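Local coordinates for protein N5-Carboxyaminoimidazole ribonucleotide synthetase (Staphylococcus aureus subsp. aureus, PDB 3ORQ) that catalyses the ATP-dependent conversion of 5-aminoimidazole ribonucleotide and bicarbonate to N5-carboxyaminoimidazole ribonucleotide, as a ligase of the ATP-grasp superfamily, at residues 126-137 with 178-189; 108-116 with 150-158. All blocks are in the same frame, centred on the assembly; numbering follows the deposited sequence.

Interaction 1: residues 126-137 with 178-189; sequences VPFISVKESTDI and IETSECVAEKYL. With ADP (adenosine-5'-diphosphate), chain D.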
# COMPACT_ATOMS: atom_id res chain seq x y z
N VAL A 126 28.48 -1.68 23.31
CA VAL A 126 28.69 -2.63 24.39
C VAL A 126 30.11 -3.15 24.29
O VAL A 126 30.54 -3.55 23.21
CB VAL A 126 27.68 -3.79 24.34
CG1 VAL A 126 27.71 -4.48 22.99
CG2 VAL A 126 27.95 -4.80 25.44
N PRO A 127 30.85 -3.13 25.42
CA PRO A 127 32.25 -3.57 25.39
C PRO A 127 32.35 -4.96 24.78
O PRO A 127 31.54 -5.85 25.09
CB PRO A 127 32.65 -3.56 26.87
CG PRO A 127 31.79 -2.44 27.47
CD PRO A 127 30.49 -2.47 26.69
N PHE A 128 33.35 -5.16 23.91
CA PHE A 128 33.34 -6.34 23.05
C PHE A 128 34.75 -6.79 22.79
O PHE A 128 35.67 -5.97 22.84
CB PHE A 128 32.64 -6.02 21.68
CG PHE A 128 33.46 -5.12 20.78
CD1 PHE A 128 33.30 -3.73 20.81
CD2 PHE A 128 34.42 -5.65 19.93
CE1 PHE A 128 34.07 -2.90 20.00
CE2 PHE A 128 35.22 -4.85 19.14
CZ PHE A 128 35.04 -3.46 19.16
N ILE A 129 34.90 -8.08 22.47
CA ILE A 129 36.19 -8.66 22.07
C ILE A 129 36.01 -9.80 21.05
O ILE A 129 35.03 -10.54 21.11
CB ILE A 129 37.04 -9.13 23.30
CG1 ILE A 129 38.49 -9.44 22.90
CG2 ILE A 129 36.40 -10.33 23.97
CD1 ILE A 129 39.15 -8.35 22.04
N SER A 130 36.93 -9.90 20.09
CA SER A 130 36.89 -10.99 19.10
C SER A 130 37.42 -12.30 19.67
O SER A 130 38.42 -12.33 20.40
CB SER A 130 37.63 -10.62 17.81
OG SER A 130 39.04 -10.62 17.95
N VAL A 131 36.70 -13.38 19.35
CA VAL A 131 37.07 -14.73 19.77
C VAL A 131 36.91 -15.74 18.63
O VAL A 131 35.79 -16.19 18.35
CB VAL A 131 36.30 -15.18 21.06
CG1 VAL A 131 35.10 -14.32 21.33
CG2 VAL A 131 35.89 -16.64 20.98
N LYS A 132 38.02 -16.07 17.97
CA LYS A 132 38.02 -17.10 16.92
C LYS A 132 38.56 -18.44 17.41
O LYS A 132 38.23 -19.49 16.85
CB LYS A 132 38.79 -16.62 15.68
CG LYS A 132 40.07 -15.85 15.97
CD LYS A 132 40.48 -14.98 14.79
CE LYS A 132 41.77 -14.20 15.07
NZ LYS A 132 42.98 -15.08 15.10
N GLU A 133 39.36 -18.40 18.46
CA GLU A 133 40.01 -19.60 18.99
C GLU A 133 39.50 -20.00 20.38
O GLU A 133 38.70 -19.30 20.98
CB GLU A 133 41.53 -19.38 19.05
CG GLU A 133 42.24 -19.52 17.71
CD GLU A 133 43.72 -19.83 17.89
OE1 GLU A 133 44.06 -20.61 18.80
OE2 GLU A 133 44.53 -19.29 17.11
N SER A 134 39.99 -21.14 20.87
CA SER A 134 39.62 -21.68 22.17
C SER A 134 40.09 -20.83 23.35
O SER A 134 39.38 -20.69 24.34
CB SER A 134 40.17 -23.10 22.30
OG SER A 134 41.57 -23.11 22.09
N THR A 135 41.30 -20.28 23.22
CA THR A 135 41.94 -19.51 24.30
C THR A 135 41.47 -18.08 24.39
O THR A 135 41.64 -17.42 25.42
CB THR A 135 43.46 -19.43 24.10
OG1 THR A 135 43.73 -19.00 22.76
CG2 THR A 135 44.14 -20.79 24.37
N ASP A 136 40.91 -17.57 23.29
CA ASP A 136 40.45 -16.18 23.24
C ASP A 136 39.27 -15.95 24.18
O ASP A 136 38.92 -14.81 24.48
CB ASP A 136 40.12 -15.77 21.80
CG ASP A 136 41.35 -15.73 20.92
OD1 ASP A 136 42.45 -15.42 21.43
OD2 ASP A 136 41.22 -16.01 19.71
N ILE A 137 38.66 -17.05 24.63
CA ILE A 137 37.59 -16.98 25.61
C ILE A 137 38.14 -16.67 26.99
O ILE A 137 37.48 -16.00 27.78
CB ILE A 137 36.69 -18.26 25.65
CG1 ILE A 137 37.44 -19.46 26.23
CG2 ILE A 137 36.13 -18.57 24.26
CD1 ILE A 137 37.18 -19.71 27.71
N ILE A 178 32.33 -21.91 18.96
CA ILE A 178 33.58 -21.31 18.49
C ILE A 178 34.43 -22.30 17.67
O ILE A 178 35.17 -21.88 16.77
CB ILE A 178 34.36 -20.73 19.68
CG1 ILE A 178 33.59 -19.52 20.23
CG2 ILE A 178 35.78 -20.33 19.28
CD1 ILE A 178 33.61 -19.39 21.73
N GLU A 179 34.29 -23.59 17.96
CA GLU A 179 34.95 -24.64 17.19
C GLU A 179 34.43 -24.72 15.74
O GLU A 179 35.06 -25.33 14.88
CB GLU A 179 34.80 -26.00 17.88
CG GLU A 179 35.68 -26.17 19.12
CD GLU A 179 35.31 -27.39 19.97
OE1 GLU A 179 34.81 -28.40 19.41
OE2 GLU A 179 35.54 -27.35 21.20
N THR A 180 33.29 -24.08 15.47
CA THR A 180 32.68 -24.12 14.14
C THR A 180 32.62 -22.77 13.41
O THR A 180 32.35 -22.72 12.22
CB THR A 180 31.24 -24.69 14.17
OG1 THR A 180 30.30 -23.62 14.12
CG2 THR A 180 30.99 -25.55 15.41
N SER A 181 32.86 -21.67 14.13
CA SER A 181 32.75 -20.34 13.53
C SER A 181 33.45 -19.28 14.36
O SER A 181 33.38 -19.30 15.60
CB SER A 181 31.28 -19.97 13.31
OG SER A 181 31.16 -18.68 12.74
N GLU A 182 34.14 -18.37 13.68
CA GLU A 182 34.77 -17.22 14.32
C GLU A 182 33.68 -16.39 14.99
O GLU A 182 32.64 -16.12 14.38
CB GLU A 182 35.53 -16.36 13.30
CG GLU A 182 36.72 -17.04 12.62
CD GLU A 182 37.59 -16.07 11.80
OE1 GLU A 182 38.82 -16.34 11.68
OE2 GLU A 182 37.07 -15.06 11.28
N CYS A 183 33.92 -15.99 16.23
CA CYS A 183 32.89 -15.33 17.01
C CYS A 183 33.29 -13.99 17.61
O CYS A 183 34.45 -13.58 17.53
CB CYS A 183 32.41 -16.26 18.11
SG CYS A 183 31.36 -17.57 17.53
N VAL A 184 32.31 -13.31 18.20
CA VAL A 184 32.57 -12.13 19.03
C VAL A 184 31.91 -12.33 20.38
O VAL A 184 30.83 -12.92 20.46
CB VAL A 184 31.98 -10.84 18.46
CG1 VAL A 184 32.64 -9.66 19.14
CG2 VAL A 184 32.16 -10.72 16.95
N ALA A 185 32.55 -11.82 21.43
CA ALA A 185 31.92 -11.74 22.75
C ALA A 185 31.70 -10.28 23.21
O ALA A 185 32.45 -9.39 22.83
CB ALA A 185 32.70 -12.55 23.77
N GLU A 186 30.65 -10.06 23.99
CA GLU A 186 30.28 -8.72 24.46
C GLU A 186 29.55 -8.86 25.80
O GLU A 186 28.93 -9.90 26.07
CB GLU A 186 29.38 -8.01 23.42
CG GLU A 186 28.14 -8.81 23.06
CD GLU A 186 27.13 -8.06 22.21
OE1 GLU A 186 27.18 -8.25 20.97
OE2 GLU A 186 26.29 -7.30 22.79
N LYS A 187 29.63 -7.84 26.64
CA LYS A 187 28.94 -7.87 27.94
C LYS A 187 27.43 -8.18 27.81
O LYS A 187 26.71 -7.55 27.00
CB LYS A 187 29.12 -6.53 28.67
CG LYS A 187 30.43 -6.35 29.45
CD LYS A 187 30.48 -4.95 30.11
CE LYS A 187 31.73 -4.75 31.02
NZ LYS A 187 31.59 -5.42 32.34
N TYR A 188 26.95 -9.11 28.64
CA TYR A 188 25.50 -9.29 28.75
C TYR A 188 24.94 -8.27 29.75
O TYR A 188 25.24 -8.33 30.97
CB TYR A 188 25.12 -10.72 29.13
CG TYR A 188 23.64 -11.01 28.98
CD1 TYR A 188 23.09 -11.29 27.72
CD2 TYR A 188 22.80 -11.04 30.10
CE1 TYR A 188 21.72 -11.57 27.57
CE2 TYR A 188 21.43 -11.31 29.97
CZ TYR A 188 20.90 -11.58 28.70
OH TYR A 188 19.55 -11.86 28.55
N LEU A 189 24.17 -7.33 29.21
CA LEU A 189 23.63 -6.21 29.95
C LEU A 189 22.31 -6.53 30.60
O LEU A 189 21.62 -7.45 30.19
CB LEU A 189 23.39 -5.02 29.01
CG LEU A 189 24.57 -4.40 28.26
CD1 LEU A 189 24.08 -3.26 27.36
CD2 LEU A 189 25.59 -3.91 29.22
PB ADP D . 20.20 -10.78 15.82
O1B ADP D . 21.17 -10.04 14.93
O2B ADP D . 18.83 -10.21 16.03
O3B ADP D . 20.19 -12.25 15.52
PA ADP D . 21.10 -9.44 18.17
O1A ADP D . 22.59 -9.29 18.37
O2A ADP D . 20.32 -8.29 17.60
O3A ADP D . 20.84 -10.78 17.30
O5' ADP D . 20.38 -9.86 19.54
C5' ADP D . 19.04 -10.33 19.57
C4' ADP D . 18.47 -10.06 20.95
O4' ADP D . 19.26 -10.72 21.98
C3' ADP D . 18.46 -8.57 21.32
O3' ADP D . 17.29 -7.87 20.87
C2' ADP D . 18.53 -8.62 22.84
O2' ADP D . 17.23 -8.66 23.40
C1' ADP D . 19.30 -9.89 23.16
N9 ADP D . 20.69 -9.44 23.36
C8 ADP D . 21.65 -9.42 22.40
N7 ADP D . 22.82 -8.91 22.87
C5 ADP D . 22.59 -8.61 24.18
C6 ADP D . 23.41 -8.05 25.28
N6 ADP D . 24.70 -7.71 25.04
N1 ADP D . 22.80 -7.87 26.48
C2 ADP D . 21.50 -8.20 26.69
N3 ADP D . 20.69 -8.72 25.74
C4 ADP D . 21.19 -8.94 24.49

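Interaction 2: residues 108-116 with 150-158; sequences LQDRLTEKE and VKTRFGGYD. With ADP (adenosine-5'-diphosphate), chain D; POP (pyrophosphate 2-), chain E.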
# COMPACT_ATOMS: atom_id res chain seq x y z
N LEU A 108 28.86 -4.08 7.64
CA LEU A 108 27.82 -4.59 8.53
C LEU A 108 27.54 -6.09 8.46
O LEU A 108 26.79 -6.59 9.28
CB LEU A 108 26.52 -3.78 8.39
CG LEU A 108 26.76 -2.27 8.58
CD1 LEU A 108 25.54 -1.48 8.14
CD2 LEU A 108 27.24 -1.92 10.00
N GLN A 109 28.13 -6.78 7.49
CA GLN A 109 27.97 -8.24 7.32
C GLN A 109 28.58 -8.95 8.51
O GLN A 109 28.10 -9.99 8.97
CB GLN A 109 28.77 -8.71 6.11
CG GLN A 109 28.00 -8.85 4.85
CD GLN A 109 28.89 -9.24 3.68
OE1 GLN A 109 28.39 -9.73 2.67
NE2 GLN A 109 30.20 -9.01 3.81
N ASP A 110 29.70 -8.40 8.95
CA ASP A 110 30.53 -9.06 9.93
C ASP A 110 30.46 -8.31 11.27
O ASP A 110 30.88 -7.16 11.35
CB ASP A 110 31.94 -9.15 9.36
CG ASP A 110 32.98 -9.38 10.41
OD1 ASP A 110 32.67 -9.96 11.47
OD2 ASP A 110 34.14 -8.97 10.14
N ARG A 111 29.91 -8.97 12.30
CA ARG A 111 29.76 -8.42 13.66
C ARG A 111 31.00 -7.74 14.23
O ARG A 111 30.89 -6.71 14.89
CB ARG A 111 29.32 -9.50 14.64
CG ARG A 111 27.93 -10.06 14.38
CD ARG A 111 27.39 -10.66 15.65
NE ARG A 111 26.15 -11.39 15.43
CZ ARG A 111 24.93 -10.86 15.55
NH1 ARG A 111 24.80 -9.59 15.84
NH2 ARG A 111 23.86 -11.61 15.35
N LEU A 112 32.18 -8.30 14.01
CA LEU A 112 33.42 -7.68 14.51
C LEU A 112 33.66 -6.33 13.83
O LEU A 112 33.98 -5.34 14.49
CB LEU A 112 34.63 -8.58 14.30
CG LEU A 112 36.00 -8.02 14.69
CD1 LEU A 112 36.04 -7.57 16.16
CD2 LEU A 112 37.11 -9.05 14.42
N THR A 113 33.50 -6.30 12.51
CA THR A 113 33.75 -5.07 11.75
C THR A 113 32.69 -4.03 12.11
O THR A 113 32.99 -2.85 12.22
CB THR A 113 33.83 -5.38 10.24
OG1 THR A 113 34.95 -6.26 10.03
CG2 THR A 113 34.08 -4.13 9.44
N GLU A 114 31.48 -4.51 12.36
CA GLU A 114 30.37 -3.66 12.78
C GLU A 114 30.63 -3.00 14.13
O GLU A 114 30.43 -1.80 14.29
CB GLU A 114 29.09 -4.48 12.84
CG GLU A 114 27.87 -3.75 13.39
CD GLU A 114 26.58 -4.52 13.16
OE1 GLU A 114 26.57 -5.77 13.30
OE2 GLU A 114 25.56 -3.89 12.83
N LYS A 115 31.08 -3.80 15.10
CA LYS A 115 31.41 -3.29 16.42
C LYS A 115 32.58 -2.32 16.37
O LYS A 115 32.49 -1.24 16.93
CB LYS A 115 31.63 -4.41 17.44
CG LYS A 115 30.33 -5.05 17.93
CD LYS A 115 30.58 -6.37 18.66
CE LYS A 115 29.27 -7.20 18.72
NZ LYS A 115 28.17 -6.41 19.34
N GLU A 116 33.64 -2.69 15.65
CA GLU A 116 34.82 -1.83 15.52
C GLU A 116 34.43 -0.46 14.98
O GLU A 116 34.78 0.57 15.55
CB GLU A 116 35.86 -2.46 14.60
CG GLU A 116 36.71 -3.56 15.23
CD GLU A 116 37.66 -4.23 14.24
OE1 GLU A 116 37.45 -4.08 13.01
OE2 GLU A 116 38.63 -4.90 14.68
N VAL A 150 28.37 -14.85 23.54
CA VAL A 150 29.13 -15.13 22.31
C VAL A 150 28.21 -15.23 21.07
O VAL A 150 27.23 -15.96 21.10
CB VAL A 150 29.93 -16.44 22.48
CG1 VAL A 150 30.85 -16.64 21.31
CG2 VAL A 150 30.73 -16.39 23.77
N LYS A 151 28.52 -14.45 20.02
CA LYS A 151 27.75 -14.46 18.76
C LYS A 151 28.65 -14.84 17.59
O LYS A 151 29.79 -14.38 17.53
CB LYS A 151 27.09 -13.10 18.47
CG LYS A 151 26.29 -12.51 19.63
CD LYS A 151 25.85 -11.06 19.36
CE LYS A 151 25.08 -10.50 20.53
NZ LYS A 151 24.69 -9.06 20.33
N THR A 152 28.13 -15.65 16.66
CA THR A 152 28.82 -15.86 15.39
C THR A 152 28.92 -14.52 14.70
O THR A 152 28.03 -13.66 14.84
CB THR A 152 28.15 -16.95 14.45
OG1 THR A 152 27.03 -16.42 13.73
CG2 THR A 152 27.69 -18.15 15.25
N ARG A 153 30.00 -14.30 13.97
CA ARG A 153 30.17 -13.01 13.36
C ARG A 153 29.64 -12.91 11.92
O ARG A 153 29.56 -11.80 11.36
CB ARG A 153 31.60 -12.50 13.50
CG ARG A 153 32.66 -13.36 12.94
CD ARG A 153 34.01 -12.88 13.44
NE ARG A 153 34.54 -11.83 12.58
CZ ARG A 153 35.82 -11.70 12.26
NH1 ARG A 153 36.70 -12.57 12.73
NH2 ARG A 153 36.22 -10.71 11.46
N PHE A 154 29.25 -14.05 11.35
CA PHE A 154 28.77 -14.08 9.97
C PHE A 154 27.33 -14.49 9.72
O PHE A 154 26.60 -13.76 9.04
CB PHE A 154 29.74 -14.85 9.09
CG PHE A 154 31.00 -14.09 8.81
CD1 PHE A 154 31.04 -13.12 7.80
CD2 PHE A 154 32.14 -14.31 9.58
CE1 PHE A 154 32.20 -12.40 7.54
CE2 PHE A 154 33.31 -13.59 9.33
CZ PHE A 154 33.34 -12.63 8.31
N GLY A 155 26.91 -15.63 10.23
CA GLY A 155 25.60 -16.17 9.83
C GLY A 155 24.34 -15.57 10.44
O GLY A 155 23.27 -15.61 9.82
N GLY A 156 24.46 -14.99 11.63
CA GLY A 156 23.34 -14.83 12.55
C GLY A 156 22.15 -14.00 12.13
O GLY A 156 22.30 -12.89 11.65
N TYR A 157 21.06 -14.50 12.22
CA TYR A 157 19.80 -13.75 12.19
C TYR A 157 18.83 -14.26 13.25
O TYR A 157 18.92 -15.40 13.69
CB TYR A 157 19.14 -13.61 10.78
CG TYR A 157 18.87 -14.87 9.95
CD1 TYR A 157 18.65 -16.13 10.53
CD2 TYR A 157 18.79 -14.78 8.55
CE1 TYR A 157 18.38 -17.27 9.74
CE2 TYR A 157 18.52 -15.91 7.75
CZ TYR A 157 18.31 -17.14 8.35
OH TYR A 157 18.05 -18.24 7.55
N ASP A 158 17.95 -13.37 13.69
CA ASP A 158 16.93 -13.68 14.70
C ASP A 158 17.44 -14.60 15.81
O ASP A 158 16.99 -15.73 15.95
CB ASP A 158 15.71 -14.32 14.02
CG ASP A 158 14.93 -13.34 13.17
OD1 ASP A 158 15.15 -12.12 13.32
OD2 ASP A 158 14.08 -13.70 12.33
PB ADP D . 20.20 -10.78 15.82
O1B ADP D . 21.17 -10.04 14.93
O2B ADP D . 18.83 -10.21 16.03
O3B ADP D . 20.19 -12.25 15.52
PA ADP D . 21.10 -9.44 18.17
O1A ADP D . 22.59 -9.29 18.37
O2A ADP D . 20.32 -8.29 17.60
O3A ADP D . 20.84 -10.78 17.30
O5' ADP D . 20.38 -9.86 19.54
C5' ADP D . 19.04 -10.33 19.57
C4' ADP D . 18.47 -10.06 20.95
O4' ADP D . 19.26 -10.72 21.98
C3' ADP D . 18.46 -8.57 21.32
O3' ADP D . 17.29 -7.87 20.87
C2' ADP D . 18.53 -8.62 22.84
O2' ADP D . 17.23 -8.66 23.40
C1' ADP D . 19.30 -9.89 23.16
N9 ADP D . 20.69 -9.44 23.36
C8 ADP D . 21.65 -9.42 22.40
N7 ADP D . 22.82 -8.91 22.87
C5 ADP D . 22.59 -8.61 24.18
C6 ADP D . 23.41 -8.05 25.28
N6 ADP D . 24.70 -7.71 25.04
N1 ADP D . 22.80 -7.87 26.48
C2 ADP D . 21.50 -8.20 26.69
N3 ADP D . 20.69 -8.72 25.74
C4 ADP D . 21.19 -8.94 24.49
P1 POP E . 14.19 -18.47 7.08
O1 POP E . 15.58 -19.08 6.94
O2 POP E . 13.15 -19.49 7.51
O3 POP E . 14.21 -17.34 8.09
O POP E . 13.88 -17.95 5.59
P2 POP E . 12.95 -16.68 5.30
O4 POP E . 13.74 -15.42 5.57
O5 POP E . 11.72 -16.77 6.16
O6 POP E . 12.54 -16.76 3.85

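Interaction 1: residues 126-137 with 178-189
With chi1 at 55°, Glu186 sets its CG between its own backbone N and carbonyl carbon, and Val126, also at 55°, holds CG1 in the corresponding place, so that the valine methyl comes to lie against the carboxylate, CG1 to Glu186 OE2 3.2 Å. The two side chains cross at about a right angle where an antiparallel beta ladder of the ATP-grasp domain reaches the adenine pocket. Strand 128-131 is an outermost strand of its four-stranded sheet and pairs with 183-187. Ile129 with Ala185 and Val131 with Cys183 form the hydrogen-bonded pairs, each linked by two N-H to O=C bonds, and Lys187 N to Pro127 O (3.2 Å) continues the ladder toward the nucleotide.

The face carrying Val131, Cys183 and Ala185 is apolar. The branched Val131 spreads over two neighbours, CG1 against Ala185 CB and CG2 against Ile178 CD1 (3.7 Å), while Ile137 CG2 meets the same isoleucine methyl. A small alanine suits its position because the valine methyl rests directly on it. At the far end the aliphatic part of Lys132 runs beside Glu182, CB to CG 3.7 Å, both pointing the same way; the glutamate carboxylate itself pairs with Arg153.

Toward the ligand, Glu186 divides its carboxylate: OE1 takes salt bridges from Lys115 and Lys151, and OE2 accepts from the adenine. Tyr188 lays one ring face along the base, ADP C2 standing 3.4 Å above its plane and offset toward the rim. The exocyclic amine is gripped twice, ADP N6 donating to Glu186 OE2 and to Lys187 O, both at 2.8 Å, while Leu189 N donates to ADP N1 at 3.1 Å.

Interaction 2: residues 108-116 with 150-158
Asp110 and Arg153 form the tight polar centre of this contact, a side-on, two-pronged salt bridge in which NE meets OD1 at 2.9 Å and NH2 meets OD2 at 3.0 Å. Both bonds are nearly straight and come to the syn sides of the oxygens, though tilted some 30° out of the carboxylate plane, and the carboxylate and guanidinium planes are turned 35° apart. Aspartate suits this N-cap position because its short arm also accepts from Leu112 N through OD1 and from Thr113 OG1 through OD2. At each oxygen the second donor comes from the opposite face to the arginine, so four bonds fix the carboxylate's rotation. Leu112 CD2 rests on one face of the Arg153 guanidinium near its rim, 3.5 Å above the plane.

The backbones close up here as well, Arg111 N donating to Arg153 O at 3.0 Å. From there the Arg111 chain, extended from CG to NE, carries its guanidinium past Thr152 O to the nucleotide. NE makes a weak bond to that carbonyl and NH2 donates to ADP O1B at 3.1 Å, while Lys151 CD lies over one guanidinium face. Lys151, long and straight beyond CG, donates through NZ to ADP O1A (2.9 Å) and N7, with Glu186 as its protein partner.

The other side is looser. The exposed ring of Phe154 lies with one face toward the Asp110 carboxylate, over OD1, its CE1 3.7 Å from Asp110 CB, and the glycine-containing loop continues to Tyr157, whose OH bonds weakly to the pyrophosphate.

Helix 111-120 thus begins against the end of strand 148-152, which lies between strands 183-187 and 162-165; Val184 of the former and Gln162 of the latter both touch Arg111.

Strands 183-187 and 148-152 are neighbours in one sheet, which places interactions 1 and 2 side by side on the same nucleotide. Interaction 1 lies within that sheet: regular backbone bonds and an apolar face hold it, and its ligand end reads the adenine. Interaction 2 sets a helix start against a strand end and depends on charged side chains, reaching mainly the phosphates. Each combines buried and partly exposed residues, with interaction 1 lying farther from the chain's centre. Their polar joint is Glu186, a residue of 178-189 whose carboxylate links the adenine end of interaction 1 to the lysines of interaction 2, while Cys183 packs on Val150.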